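Local coordinates for S-M checkpoint control protein rad4 (Schizosaccharomyces pombe, PDB 4BU0) that acts in DNA replication and the S-M checkpoint, using its first two BRCT domains, the part described here, to bind phosphorylated Crb2, at residues Gly9-Cys14 with Lys42-Leu47; Thr30-Ala35 with Val77-Trp82; Phe59-Arg64 with Arg174-Glu179; Lys68-Glu73 with Lys96-Thr101; Lys104-Leu109 with Gly128-Pro133. All coordinates share one frame; numbering follows the deposited sequence. Where two conformers were deposited one is given.

Interaction 1: residues Gly9-Cys14 with Lys42-Leu47; sequences GFVICC and KDVTHL
T45 meets V11 through both its side chain and its backbone. V11 N gives a straight hydrogen bond to T45 OG1 (2.9 Å), and V11 O takes T45 N in return at 2.8 Å, in the carbonyl plane on a lone pair. The same V11 O accepts H46 N, which comes in tilted 27° from that plane, so two donors grip one oxygen just where the chain enters the strand. With chi1 at 61°, OG1 of T45 sits between its own backbone N and carbonyl carbon, within reach of V11 N and also of H46 ND1, with which it shares a hydrogen bond of 2.7 Å whose donor could be either. C13 N to H46 O then carries on the parallel pairing of strands 11-15 and 46-49. The H46 ring, met at its edge by OG1, lies beside the F10 ring with planes 25° apart and the centroids 4.7 Å from each other; the rings are near parallel but offset, with little overlap, and F10 CD2 stands over the rim of one imidazole face. W74 of helix 74-83 packs against the pair. On the other face of the sheet C13 CB touches V44 CG2 (3.8 Å) and L47 CD1, while V11 CB rests on D43 O. The chain of bonds from V11 N through OG1 to ND1 probably restrains the imidazole's rotation.

Interaction 2: residues Thr30-Ala35 with Val77-Trp82; sequences TKLGAA and VLYESW
The C-terminal end of helix 19-31, around K31 and L32, faces one side of helix 74-83; the nearest CA atoms, of L32 and Y79, are 7.0 Å apart, so side chains do most of the touching. L32 CD2 lies 3.3 Å above one face of the W82 indole, off centre toward the rim and closest to W82 CE3 at 3.4 Å, whereas CD1 points to Y79 CB (4.0 Å) and L78 CD2. The two aromatic side chains leave the helix with CG anti to the backbone N (chi1 -177° for Y79 and 179° for W82), which carries their rings across to the opposing turn. K31 runs out in an extended chain past both ring edges: CG comes to W82 CZ3 at 3.8 Å, CD lies in the plane of the Y79 ring at its edge, and NZ donates a hydrogen bond to Y79 OH (2.8 Å). The backbone takes part through K31 O, 3.4 Å from W82 CH2. Beyond the pair, L7 touches L78 and P6 touches W82, and K5 NZ binds K31 O. The turn itself ends at G33 in a Schellman motif, whose positive phi sends the chain into strand 35-36. Packing of the first and last helices on the same face of a parallel sheet is characteristic of the BRCT fold, and here it belongs to the first of the two domains.

Interaction 3: residues Phe59-Arg64 with Arg174-Glu179; sequences FAAKSR and RNAVLE
A61 makes the close-packed part of this contact: its CB abuts A176 CB at 3.9 Å and V177 O at 3.8 Å, two small methyl groups letting the last turns of helix 55-63 approach the loop after helix 166-174. Next to it, R174 bends at chi2 (53°) and lays its guanidinium over the helix end. NH2 donates to A60 O (2.9 Å), in the carbonyl plane on a lone pair although the N-H is bent to 135°, and A61 O lies over one guanidinium face. A60 O also accepts R64 N, so two donors hold it. The outer side is looser. There K62 NZ and E179 OE2 form a weak salt bridge of 3.5 Å, and a water bridges the same two atoms; Y182 OH also binds K62 NZ, and Q181 binds E179 OE1. Across the boundary between the two BRCT domains, a positive group thus sits at the helix C-terminus, where it would probably be favourable to the helix dipole, with a hydrated ion pair flanking it.

Interaction 4: residues Lys68-Glu73 with Lys96-Thr101; sequences KIMSSE and KHLLPT. Unlike the reference sequence in segment 96-101: L98 (reference Phe).
The loop between helix 74-83 and strand 106-110 is joined here to the edge of the first domain's sheet by a short backbone pairing with strand 68-70, a single bridge centred on M70 and L98. L99 N donates to I69 O at 2.8 Å and S71 N to H97 O at 2.9 Å, both nearly straight. Farther along, H97 ND1 gives a hydrogen bond to E73 OE2 (2.9 Å). OE2 meets ND1 at the ring edge, near the imidazole plane, while ND1 approaches OE2 from 35° above the carboxylate plane, the two planes being 65° apart. E73 reaches this spot by folding back: chi1 of 85° puts CG between its backbone N and carbonyl carbon, and CG itself lies close to ND1. The glutamate's start is fixed by E73 N donating to S71 OG, a capping bond before helix 74-83, and a water links E73 OE2 to L98 O. The apolar side chains bracket the pairing. M70 curls so that SD meets L98 CD2 at 3.8 Å and CE comes near H97 O; I69 CG2 packs on L99 CD2 (3.9 Å). L98 differs from the reference sequence, which has Phe. Strand 46-49 lies on the other side of strand 68-70, bonding M70 through L47 and A49, and A49 also touches L99; V77 of helix 74-83 packs on H97, while T101 packs against N175, just after helix 166-174.

Interaction 5: residues Lys104-Leu109 with Gly128-Pro133; sequences KCRVCL and GGTFCP
F131 and L109 make the closest apolar contact, with L109 CG at the edge of the phenyl ring in its plane, 3.5 Å from F131 CE1; the two side chains cross at about a right angle. On the opposite face of the sheet R106 and T130 run side by side, and T130 CG2 lies 3.6 Å above the guanidinium plane toward its rim. C132 SG rests against R106 CB at 3.8 Å. Behind these side chains stands a parallel backbone pairing: T130 N to C105 O (2.9 Å), V107 N to T130 O (2.9 Å) and C132 N to V107 O (2.8 Å). Waters carry it past both ends, one between K104 N and G128 O and another between L109 N and C132 O; a third joins C105 O to T130 OG1. Helix 116-126, which links the strands in a beta-alpha-beta crossover, packs on V107 and L109, and ends in a Schellman motif at G128. Backbone bonds thus set the register, leaving one face apolar beneath the helix and the other partly polar.

How the interactions relate
Interactions 1 and 5 are both parallel strand pairings, the first between central strands of one BRCT sheet, the second between a central and an edge strand of the other, with centres 29 Å apart; interaction 1 is the more buried. Interaction 2 packs two helices of the first domain against each other beside that domain's sheet, and A35 joins it to interaction 1 by bonding F10 and I12. Its chemistry is mainly side-chain packing, unlike the backbone-led pairings. Interactions 3 and 4 lie nearer the middle, both partly buried: interaction 4 adds a single backbone bridge at edge strand 68-70, whose other side bonds L47, whereas interaction 3 sets charged groups at a helix end. V177 touches both T101 and C105, drawing interactions 3, 4 and 5 together.

Interaction 1: residues Gly9-Cys14 with Lys42-Leu47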
# COMPACT_ATOMS: atom_id res chain seq x y z
N GLY A 9 -17.08 14.67 -11.62
CA GLY A 9 -17.26 13.24 -11.87
C GLY A 9 -16.37 12.35 -11.03
O GLY A 9 -16.61 11.14 -10.95
N PHE A 10 -15.31 12.93 -10.41
CA PHE A 10 -14.48 12.13 -9.50
C PHE A 10 -15.15 12.01 -8.16
O PHE A 10 -15.81 12.96 -7.71
CB PHE A 10 -13.10 12.79 -9.31
CG PHE A 10 -12.11 12.64 -10.42
CD1 PHE A 10 -12.37 13.19 -11.68
CD2 PHE A 10 -10.87 12.05 -10.20
CE1 PHE A 10 -11.43 13.07 -12.71
CE2 PHE A 10 -9.92 11.95 -11.23
CZ PHE A 10 -10.22 12.45 -12.48
N VAL A 11 -14.97 10.86 -7.48
CA VAL A 11 -15.55 10.61 -6.16
C VAL A 11 -14.40 10.09 -5.33
O VAL A 11 -13.92 8.97 -5.56
CB VAL A 11 -16.77 9.66 -6.20
CG1 VAL A 11 -17.35 9.49 -4.80
CG2 VAL A 11 -17.85 10.19 -7.15
N ILE A 12 -13.92 10.93 -4.41
CA ILE A 12 -12.72 10.61 -3.64
C ILE A 12 -13.04 10.19 -2.23
O ILE A 12 -13.93 10.73 -1.59
CB ILE A 12 -11.82 11.87 -3.70
CG1 ILE A 12 -11.29 12.05 -5.16
CG2 ILE A 12 -10.67 11.83 -2.64
CD1 ILE A 12 -10.77 13.42 -5.48
N CYS A 13 -12.27 9.20 -1.72
CA CYS A 13 -12.40 8.67 -0.38
C CYS A 13 -10.99 8.51 0.18
O CYS A 13 -10.08 8.28 -0.63
CB CYS A 13 -13.13 7.32 -0.46
SG CYS A 13 -13.50 6.55 1.13
N CYS A 14 -10.79 8.65 1.51
CA CYS A 14 -9.48 8.45 2.14
C CYS A 14 -9.51 7.24 3.03
O CYS A 14 -10.55 6.90 3.62
CB CYS A 14 -9.06 9.67 2.97
SG CYS A 14 -8.76 11.17 2.01
N LYS A 42 -20.23 2.90 -3.30
CA LYS A 42 -20.09 2.22 -4.58
C LYS A 42 -19.57 3.12 -5.70
O LYS A 42 -18.91 2.63 -6.63
CB LYS A 42 -21.44 1.62 -5.00
CG LYS A 42 -21.31 0.39 -5.89
N ASP A 43 -19.84 4.44 -5.61
CA ASP A 43 -19.43 5.33 -6.69
C ASP A 43 -18.04 5.94 -6.52
O ASP A 43 -17.61 6.67 -7.42
CB ASP A 43 -20.47 6.43 -6.92
CG ASP A 43 -20.74 7.35 -5.76
OD1 ASP A 43 -20.44 6.97 -4.61
OD2 ASP A 43 -21.29 8.44 -6.00
N VAL A 44 -17.31 5.58 -5.45
CA VAL A 44 -15.93 6.05 -5.30
C VAL A 44 -15.11 5.69 -6.54
O VAL A 44 -15.22 4.58 -7.09
CB VAL A 44 -15.30 5.47 -4.00
CG1 VAL A 44 -13.77 5.62 -3.98
CG2 VAL A 44 -15.91 6.13 -2.78
N THR A 45 -14.27 6.64 -7.00
CA THR A 45 -13.42 6.41 -8.17
C THR A 45 -11.94 6.35 -7.77
O THR A 45 -11.12 5.74 -8.48
CB THR A 45 -13.66 7.50 -9.23
OG1 THR A 45 -13.32 8.79 -8.70
CG2 THR A 45 -15.12 7.54 -9.71
N HIS A 46 -11.57 7.09 -6.70
CA HIS A 46 -10.19 7.22 -6.27
C HIS A 46 -10.13 7.10 -4.77
O HIS A 46 -10.88 7.78 -4.07
CB HIS A 46 -9.61 8.57 -6.72
CG HIS A 46 -9.49 8.67 -8.22
ND1 HIS A 46 -10.62 8.77 -9.04
CD2 HIS A 46 -8.38 8.64 -9.00
CE1 HIS A 46 -10.16 8.75 -10.29
NE2 HIS A 46 -8.82 8.70 -10.32
N LEU A 47 -9.25 6.20 -4.27
CA LEU A 47 -9.07 6.00 -2.84
C LEU A 47 -7.67 6.47 -2.49
O LEU A 47 -6.69 5.91 -2.97
CB LEU A 47 -9.27 4.50 -2.47
CG LEU A 47 -9.03 4.12 -1.02
CD1 LEU A 47 -10.13 4.72 -0.08
CD2 LEU A 47 -9.02 2.58 -0.88

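Interaction 2: residues Thr30-Ala35 with Val77-Trp82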
# COMPACT_ATOMS: atom_id res chain seq x y z
N THR A 30 -12.89 19.23 -3.24
CA THR A 30 -14.22 19.82 -3.44
C THR A 30 -14.11 21.07 -4.29
O THR A 30 -14.92 21.26 -5.20
CB THR A 30 -14.86 20.09 -2.09
OG1 THR A 30 -15.02 18.83 -1.42
CG2 THR A 30 -16.23 20.80 -2.22
N LYS A 31 -13.07 21.92 -4.03
CA LYS A 31 -12.92 23.13 -4.84
C LYS A 31 -12.62 22.73 -6.31
O LYS A 31 -13.06 23.43 -7.24
CB LYS A 31 -11.83 24.04 -4.26
CG LYS A 31 -11.71 25.38 -5.00
CD LYS A 31 -10.88 26.38 -4.21
CE LYS A 31 -10.33 27.43 -5.14
NZ LYS A 31 -9.38 28.32 -4.44
N LEU A 32 -11.87 21.61 -6.50
CA LEU A 32 -11.56 21.13 -7.84
C LEU A 32 -12.77 20.53 -8.54
O LEU A 32 -12.66 20.20 -9.72
CB LEU A 32 -10.43 20.08 -7.75
CG LEU A 32 -9.00 20.64 -7.61
CD1 LEU A 32 -8.08 19.63 -6.95
CD2 LEU A 32 -8.43 21.03 -8.98
N GLY A 33 -13.88 20.34 -7.83
CA GLY A 33 -15.11 19.84 -8.45
C GLY A 33 -15.46 18.40 -8.14
O GLY A 33 -16.47 17.90 -8.66
N ALA A 34 -14.66 17.73 -7.32
CA ALA A 34 -14.92 16.32 -7.00
C ALA A 34 -15.96 16.20 -5.90
O ALA A 34 -16.23 17.15 -5.14
CB ALA A 34 -13.63 15.65 -6.51
N ALA A 35 -16.51 15.00 -5.77
CA ALA A 35 -17.30 14.66 -4.61
C ALA A 35 -16.31 14.05 -3.61
O ALA A 35 -15.32 13.42 -4.01
CB ALA A 35 -18.39 13.64 -4.97
N VAL A 77 -0.91 18.40 -4.97
CA VAL A 77 -0.09 18.74 -6.12
C VAL A 77 -0.98 19.21 -7.30
O VAL A 77 -0.68 20.22 -7.97
CB VAL A 77 0.86 17.59 -6.53
CG1 VAL A 77 1.55 17.87 -7.86
CG2 VAL A 77 1.91 17.34 -5.43
N LEU A 78 -2.08 18.48 -7.58
CA LEU A 78 -2.95 18.89 -8.67
C LEU A 78 -3.60 20.26 -8.38
O LEU A 78 -3.64 21.14 -9.26
CB LEU A 78 -4.04 17.83 -8.85
CG LEU A 78 -5.15 18.17 -9.84
CD1 LEU A 78 -4.57 18.30 -11.29
CD2 LEU A 78 -6.23 17.09 -9.80
N TYR A 79 -4.07 20.44 -7.13
CA TYR A 79 -4.66 21.72 -6.74
C TYR A 79 -3.66 22.86 -6.94
O TYR A 79 -4.03 23.90 -7.48
CB TYR A 79 -5.05 21.66 -5.26
CG TYR A 79 -5.73 22.92 -4.79
CD1 TYR A 79 -7.09 23.11 -4.97
CD2 TYR A 79 -5.01 23.91 -4.13
CE1 TYR A 79 -7.73 24.25 -4.51
CE2 TYR A 79 -5.64 25.05 -3.65
CZ TYR A 79 -7.00 25.23 -3.87
OH TYR A 79 -7.63 26.36 -3.38
N GLU A 80 -2.39 22.64 -6.54
CA GLU A 80 -1.40 23.69 -6.70
C GLU A 80 -1.22 24.10 -8.16
O GLU A 80 -1.16 25.30 -8.47
CB GLU A 80 -0.07 23.22 -6.12
CG GLU A 80 0.90 24.38 -5.93
CD GLU A 80 0.39 25.43 -4.96
OE1 GLU A 80 -0.29 25.08 -3.96
OE2 GLU A 80 0.64 26.62 -5.23
N SER A 81 -1.18 23.13 -9.08
CA SER A 81 -1.03 23.45 -10.50
C SER A 81 -2.23 24.22 -11.01
O SER A 81 -2.09 25.24 -11.70
CB SER A 81 -0.82 22.19 -11.33
OG SER A 81 0.48 21.67 -11.17
N TRP A 82 -3.43 23.78 -10.63
CA TRP A 82 -4.66 24.39 -11.07
C TRP A 82 -4.83 25.83 -10.56
O TRP A 82 -5.17 26.72 -11.35
CB TRP A 82 -5.80 23.51 -10.56
CG TRP A 82 -7.15 24.03 -10.92
CD1 TRP A 82 -7.67 24.15 -12.18
CD2 TRP A 82 -8.19 24.40 -10.01
NE1 TRP A 82 -8.98 24.58 -12.10
CE2 TRP A 82 -9.32 24.73 -10.79
CE3 TRP A 82 -8.28 24.45 -8.61
CZ2 TRP A 82 -10.54 25.09 -10.20
CZ3 TRP A 82 -9.49 24.80 -8.03
CH2 TRP A 82 -10.59 25.17 -8.83

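Interaction 3: residues Phe59-Arg64 with Arg174-Glu179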
# COMPACT_ATOMS: atom_id res chain seq x y z
N PHE A 59 -10.95 -3.91 0.61
CA PHE A 59 -12.09 -4.04 -0.29
C PHE A 59 -11.72 -3.64 -1.71
O PHE A 59 -12.04 -4.33 -2.66
CB PHE A 59 -13.26 -3.16 0.19
CG PHE A 59 -14.56 -3.51 -0.50
CD1 PHE A 59 -14.86 -2.98 -1.75
CD2 PHE A 59 -15.43 -4.44 0.05
CE1 PHE A 59 -16.03 -3.36 -2.43
CE2 PHE A 59 -16.61 -4.80 -0.62
CZ PHE A 59 -16.89 -4.27 -1.86
N ALA A 60 -11.02 -2.49 -1.87
CA ALA A 60 -10.61 -2.08 -3.20
C ALA A 60 -9.66 -3.09 -3.83
O ALA A 60 -9.80 -3.40 -5.01
CB ALA A 60 -9.95 -0.70 -3.14
N ALA A 61 -8.69 -3.62 -3.04
CA ALA A 61 -7.72 -4.58 -3.58
C ALA A 61 -8.36 -5.88 -4.01
O ALA A 61 -7.90 -6.49 -4.96
CB ALA A 61 -6.65 -4.88 -2.55
N LYS A 62 -9.39 -6.31 -3.31
CA LYS A 62 -10.01 -7.59 -3.60
C LYS A 62 -11.11 -7.48 -4.65
O LYS A 62 -11.17 -8.33 -5.55
CB LYS A 62 -10.59 -8.15 -2.30
CG LYS A 62 -10.98 -9.62 -2.36
CD LYS A 62 -11.48 -10.13 -1.01
CE LYS A 62 -10.36 -10.76 -0.21
NZ LYS A 62 -10.82 -11.24 1.12
N SER A 63 -11.98 -6.45 -4.56
CA SER A 63 -13.19 -6.36 -5.37
C SER A 63 -13.30 -5.20 -6.38
O SER A 63 -14.21 -5.24 -7.22
CB SER A 63 -14.39 -6.24 -4.43
OG SER A 63 -14.31 -7.11 -3.32
N ARG A 64 -12.46 -4.16 -6.28
CA ARG A 64 -12.64 -3.01 -7.17
C ARG A 64 -11.33 -2.55 -7.84
O ARG A 64 -10.84 -1.46 -7.52
CB ARG A 64 -13.30 -1.84 -6.39
CG ARG A 64 -14.74 -2.09 -5.90
CD ARG A 64 -15.77 -2.15 -7.02
NE ARG A 64 -15.72 -0.94 -7.85
CZ ARG A 64 -16.45 0.15 -7.62
NH1 ARG A 64 -17.34 0.17 -6.63
NH2 ARG A 64 -16.31 1.21 -8.40
N ARG A 174 -1.15 -6.61 -9.50
CA ARG A 174 -2.46 -6.07 -9.12
C ARG A 174 -2.33 -4.60 -8.64
O ARG A 174 -3.36 -3.95 -8.38
CB ARG A 174 -3.06 -6.99 -8.04
CG ARG A 174 -4.45 -6.62 -7.50
CD ARG A 174 -5.50 -6.44 -8.59
NE ARG A 174 -6.82 -6.19 -8.04
CZ ARG A 174 -7.22 -5.02 -7.55
NH1 ARG A 174 -6.39 -3.99 -7.51
NH2 ARG A 174 -8.45 -4.88 -7.08
N ASN A 175 -1.08 -4.07 -8.52
CA ASN A 175 -0.81 -2.71 -8.05
C ASN A 175 -1.44 -2.47 -6.68
O ASN A 175 -1.96 -1.38 -6.38
CB ASN A 175 -1.30 -1.65 -9.07
CG ASN A 175 -0.62 -1.76 -10.41
OD1 ASN A 175 -1.27 -1.94 -11.44
ND2 ASN A 175 0.70 -1.64 -10.43
N ALA A 176 -1.45 -3.51 -5.83
CA ALA A 176 -2.03 -3.41 -4.49
C ALA A 176 -1.51 -4.55 -3.67
O ALA A 176 -1.29 -5.65 -4.20
CB ALA A 176 -3.56 -3.48 -4.55
N VAL A 177 -1.36 -4.31 -2.36
CA VAL A 177 -1.02 -5.36 -1.41
C VAL A 177 -2.18 -6.30 -1.31
O VAL A 177 -3.31 -5.86 -1.02
CB VAL A 177 -0.70 -4.76 -0.03
CG1 VAL A 177 -0.54 -5.86 1.05
CG2 VAL A 177 0.54 -3.88 -0.10
N LEU A 178 -1.93 -7.58 -1.55
CA LEU A 178 -2.98 -8.60 -1.42
C LEU A 178 -2.91 -9.24 -0.04
O LEU A 178 -1.86 -9.24 0.62
CB LEU A 178 -2.87 -9.66 -2.51
CG LEU A 178 -2.93 -9.08 -3.92
CD1 LEU A 178 -2.70 -10.18 -4.99
CD2 LEU A 178 -4.26 -8.35 -4.18
N GLU A 179 -4.03 -9.81 0.41
CA GLU A 179 -4.13 -10.40 1.74
C GLU A 179 -3.30 -11.68 1.82
O GLU A 179 -3.18 -12.43 0.84
CB GLU A 179 -5.59 -10.62 2.13
CG GLU A 179 -6.24 -9.30 2.51
CD GLU A 179 -7.71 -9.43 2.85
OE1 GLU A 179 -8.04 -10.17 3.81
OE2 GLU A 179 -8.55 -8.84 2.13
O HOH W 1 -11.14 -8.86 2.71

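Interaction 4: residues Lys68-Glu73 with Lys96-Thr101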
# COMPACT_ATOMS: atom_id res chain seq x y z
N LYS A 68 -8.68 3.75 -8.41
CA LYS A 68 -7.26 4.05 -8.35
C LYS A 68 -6.85 4.32 -6.93
O LYS A 68 -7.53 5.08 -6.24
CB LYS A 68 -6.89 5.29 -9.21
CG LYS A 68 -7.42 5.30 -10.66
CD LYS A 68 -6.51 4.61 -11.63
CE LYS A 68 -7.16 4.58 -12.99
NZ LYS A 68 -6.99 3.26 -13.65
N ILE A 69 -5.74 3.69 -6.48
CA ILE A 69 -5.22 3.90 -5.13
C ILE A 69 -4.13 4.94 -5.24
O ILE A 69 -3.10 4.75 -5.90
CB ILE A 69 -4.78 2.64 -4.38
CG1 ILE A 69 -5.96 1.64 -4.29
CG2 ILE A 69 -4.29 3.00 -2.96
CD1 ILE A 69 -5.49 0.31 -4.08
N MET A 70 -4.41 6.10 -4.62
CA MET A 70 -3.61 7.27 -4.76
C MET A 70 -2.83 7.67 -3.56
O MET A 70 -3.22 7.41 -2.42
CB MET A 70 -4.58 8.46 -5.06
CG MET A 70 -5.52 8.23 -6.25
SD MET A 70 -4.61 7.87 -7.79
CE MET A 70 -3.62 9.38 -7.99
N SER A 71 -1.71 8.35 -3.82
CA SER A 71 -0.89 8.92 -2.76
C SER A 71 -1.57 10.15 -2.15
O SER A 71 -2.33 10.87 -2.83
CB SER A 71 0.46 9.30 -3.35
OG SER A 71 1.21 10.12 -2.46
N SER A 72 -1.26 10.45 -0.89
CA SER A 72 -1.79 11.64 -0.24
C SER A 72 -1.37 12.93 -0.92
O SER A 72 -2.04 13.94 -0.72
CB SER A 72 -1.33 11.67 1.21
OG SER A 72 0.09 11.73 1.25
N GLU A 73 -0.28 12.90 -1.69
CA GLU A 73 0.22 14.12 -2.33
C GLU A 73 -0.55 14.46 -3.61
O GLU A 73 -0.41 15.58 -4.12
CB GLU A 73 1.73 14.00 -2.63
CG GLU A 73 2.09 13.32 -3.95
CD GLU A 73 2.95 12.07 -3.98
OE1 GLU A 73 3.90 11.98 -3.17
OE2 GLU A 73 2.73 11.21 -4.87
N LYS A 96 1.00 9.91 -12.20
CA LYS A 96 2.21 10.36 -11.53
C LYS A 96 2.10 10.25 -10.01
O LYS A 96 3.11 10.43 -9.32
CB LYS A 96 2.52 11.81 -11.91
CG LYS A 96 3.12 11.90 -13.32
CD LYS A 96 3.12 13.31 -13.86
CE LYS A 96 3.94 13.41 -15.12
NZ LYS A 96 3.89 14.79 -15.69
N HIS A 97 0.88 10.02 -9.48
CA HIS A 97 0.69 10.01 -8.03
C HIS A 97 -0.03 8.77 -7.55
O HIS A 97 -0.64 8.77 -6.47
CB HIS A 97 -0.05 11.30 -7.57
CG HIS A 97 0.76 12.52 -7.85
ND1 HIS A 97 1.79 12.90 -7.02
CD2 HIS A 97 0.74 13.35 -8.92
CE1 HIS A 97 2.34 13.97 -7.58
NE2 HIS A 97 1.75 14.27 -8.73
N LEU A 98 0.08 7.67 -8.28
CA LEU A 98 -0.47 6.41 -7.81
C LEU A 98 0.32 6.02 -6.57
O LEU A 98 1.54 6.25 -6.50
CB LEU A 98 -0.33 5.32 -8.89
CG LEU A 98 -1.22 5.49 -10.10
CD1 LEU A 98 -0.79 4.50 -11.22
CD2 LEU A 98 -2.65 5.24 -9.76
N LEU A 99 -0.35 5.40 -5.60
CA LEU A 99 0.39 4.96 -4.42
C LEU A 99 1.34 3.83 -4.80
O LEU A 99 0.93 2.92 -5.55
CB LEU A 99 -0.59 4.45 -3.37
CG LEU A 99 0.01 4.24 -1.96
CD1 LEU A 99 0.36 5.60 -1.25
CD2 LEU A 99 -0.94 3.44 -1.08
N PRO A 100 2.60 3.85 -4.31
CA PRO A 100 3.51 2.72 -4.58
C PRO A 100 2.87 1.43 -4.08
O PRO A 100 2.27 1.43 -3.01
CB PRO A 100 4.76 3.08 -3.77
CG PRO A 100 4.74 4.61 -3.74
CD PRO A 100 3.26 4.90 -3.50
N THR A 101 2.99 0.35 -4.85
CA THR A 101 2.29 -0.88 -4.51
C THR A 101 2.57 -1.35 -3.10
O THR A 101 1.64 -1.74 -2.38
CB THR A 101 2.66 -1.98 -5.50
OG1 THR A 101 2.22 -1.55 -6.79
CG2 THR A 101 2.00 -3.33 -5.17
O HOH W 2 -1.88 2.49 -7.02
O HOH W 3 3.18 8.35 -5.78

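Interaction 5: residues Lys104-Leu109 with Gly128-Pro133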
# COMPACT_ATOMS: atom_id res chain seq x y z
N LYS A 104 4.29 1.24 2.85
CA LYS A 104 4.17 0.84 4.26
C LYS A 104 4.47 -0.65 4.49
O LYS A 104 4.39 -1.09 5.65
CB LYS A 104 2.82 1.20 4.90
CG LYS A 104 2.63 2.71 5.10
CD LYS A 104 3.41 3.27 6.27
CE LYS A 104 2.84 4.59 6.73
NZ LYS A 104 3.30 5.72 5.87
N CYS A 105 4.85 -1.39 3.45
CA CYS A 105 5.26 -2.78 3.68
C CYS A 105 6.69 -2.77 4.18
O CYS A 105 7.51 -1.99 3.69
CB CYS A 105 5.15 -3.64 2.42
SG CYS A 105 3.46 -3.92 1.88
N ARG A 106 7.00 -3.71 5.09
CA ARG A 106 8.34 -3.92 5.64
C ARG A 106 8.54 -5.40 5.47
O ARG A 106 7.89 -6.19 6.15
CB ARG A 106 8.42 -3.47 7.10
CG ARG A 106 8.15 -1.98 7.24
CD ARG A 106 8.30 -1.49 8.69
NE ARG A 106 9.71 -1.37 9.05
CZ ARG A 106 10.47 -0.31 8.78
NH1 ARG A 106 9.95 0.75 8.16
NH2 ARG A 106 11.75 -0.30 9.13
N VAL A 107 9.29 -5.77 4.44
CA VAL A 107 9.40 -7.14 3.99
C VAL A 107 10.73 -7.76 4.37
O VAL A 107 11.80 -7.19 4.09
CB VAL A 107 9.20 -7.22 2.46
CG1 VAL A 107 9.23 -8.67 1.98
CG2 VAL A 107 7.88 -6.55 2.03
N CYS A 108 10.66 -8.96 4.95
CA CYS A 108 11.82 -9.75 5.36
C CYS A 108 11.73 -11.05 4.59
O CYS A 108 10.63 -11.45 4.18
CB CYS A 108 11.74 -9.97 6.87
SG CYS A 108 13.18 -10.78 7.61
N LEU A 109 12.88 -11.71 4.36
CA LEU A 109 12.95 -13.00 3.65
C LEU A 109 13.55 -14.10 4.51
O LEU A 109 14.39 -13.81 5.36
CB LEU A 109 13.88 -12.82 2.40
CG LEU A 109 13.61 -11.63 1.49
CD1 LEU A 109 14.53 -11.66 0.25
CD2 LEU A 109 12.16 -11.62 1.00
N GLY A 128 8.40 0.52 -3.68
CA GLY A 128 8.16 1.39 -2.55
C GLY A 128 8.11 0.79 -1.17
O GLY A 128 7.75 1.49 -0.22
N GLY A 129 8.48 -0.49 -1.04
CA GLY A 129 8.50 -1.10 0.28
C GLY A 129 9.82 -0.85 0.99
O GLY A 129 10.77 -0.34 0.37
N THR A 130 9.88 -1.23 2.27
CA THR A 130 11.11 -1.21 3.05
C THR A 130 11.58 -2.63 3.09
O THR A 130 10.77 -3.53 3.35
CB THR A 130 10.89 -0.65 4.46
OG1 THR A 130 10.46 0.71 4.31
CG2 THR A 130 12.17 -0.69 5.33
N PHE A 131 12.87 -2.85 2.83
CA PHE A 131 13.45 -4.17 2.91
C PHE A 131 14.13 -4.34 4.27
O PHE A 131 14.92 -3.47 4.69
CB PHE A 131 14.44 -4.44 1.77
CG PHE A 131 14.84 -5.89 1.78
CD1 PHE A 131 13.95 -6.87 1.33
CD2 PHE A 131 16.05 -6.29 2.33
CE1 PHE A 131 14.29 -8.23 1.41
CE2 PHE A 131 16.39 -7.64 2.39
CZ PHE A 131 15.51 -8.60 1.95
N CYS A 132 13.87 -5.49 4.92
CA CYS A 132 14.38 -5.80 6.26
C CYS A 132 15.26 -7.04 6.26
O CYS A 132 14.75 -8.16 6.23
CB CYS A 132 13.20 -6.01 7.20
SG CYS A 132 12.07 -4.60 7.27
N PRO A 133 16.59 -6.87 6.36
CA PRO A 133 17.47 -8.05 6.41
C PRO A 133 17.21 -8.90 7.66
O PRO A 133 17.24 -10.13 7.60
CB PRO A 133 18.88 -7.43 6.46
CG PRO A 133 18.71 -6.09 5.82
CD PRO A 133 17.37 -5.62 6.31
O HOH W 4 6.97 2.33 2.27
O HOH W 5 7.71 0.68 4.33
O HOH W 6 15.54 -10.68 4.92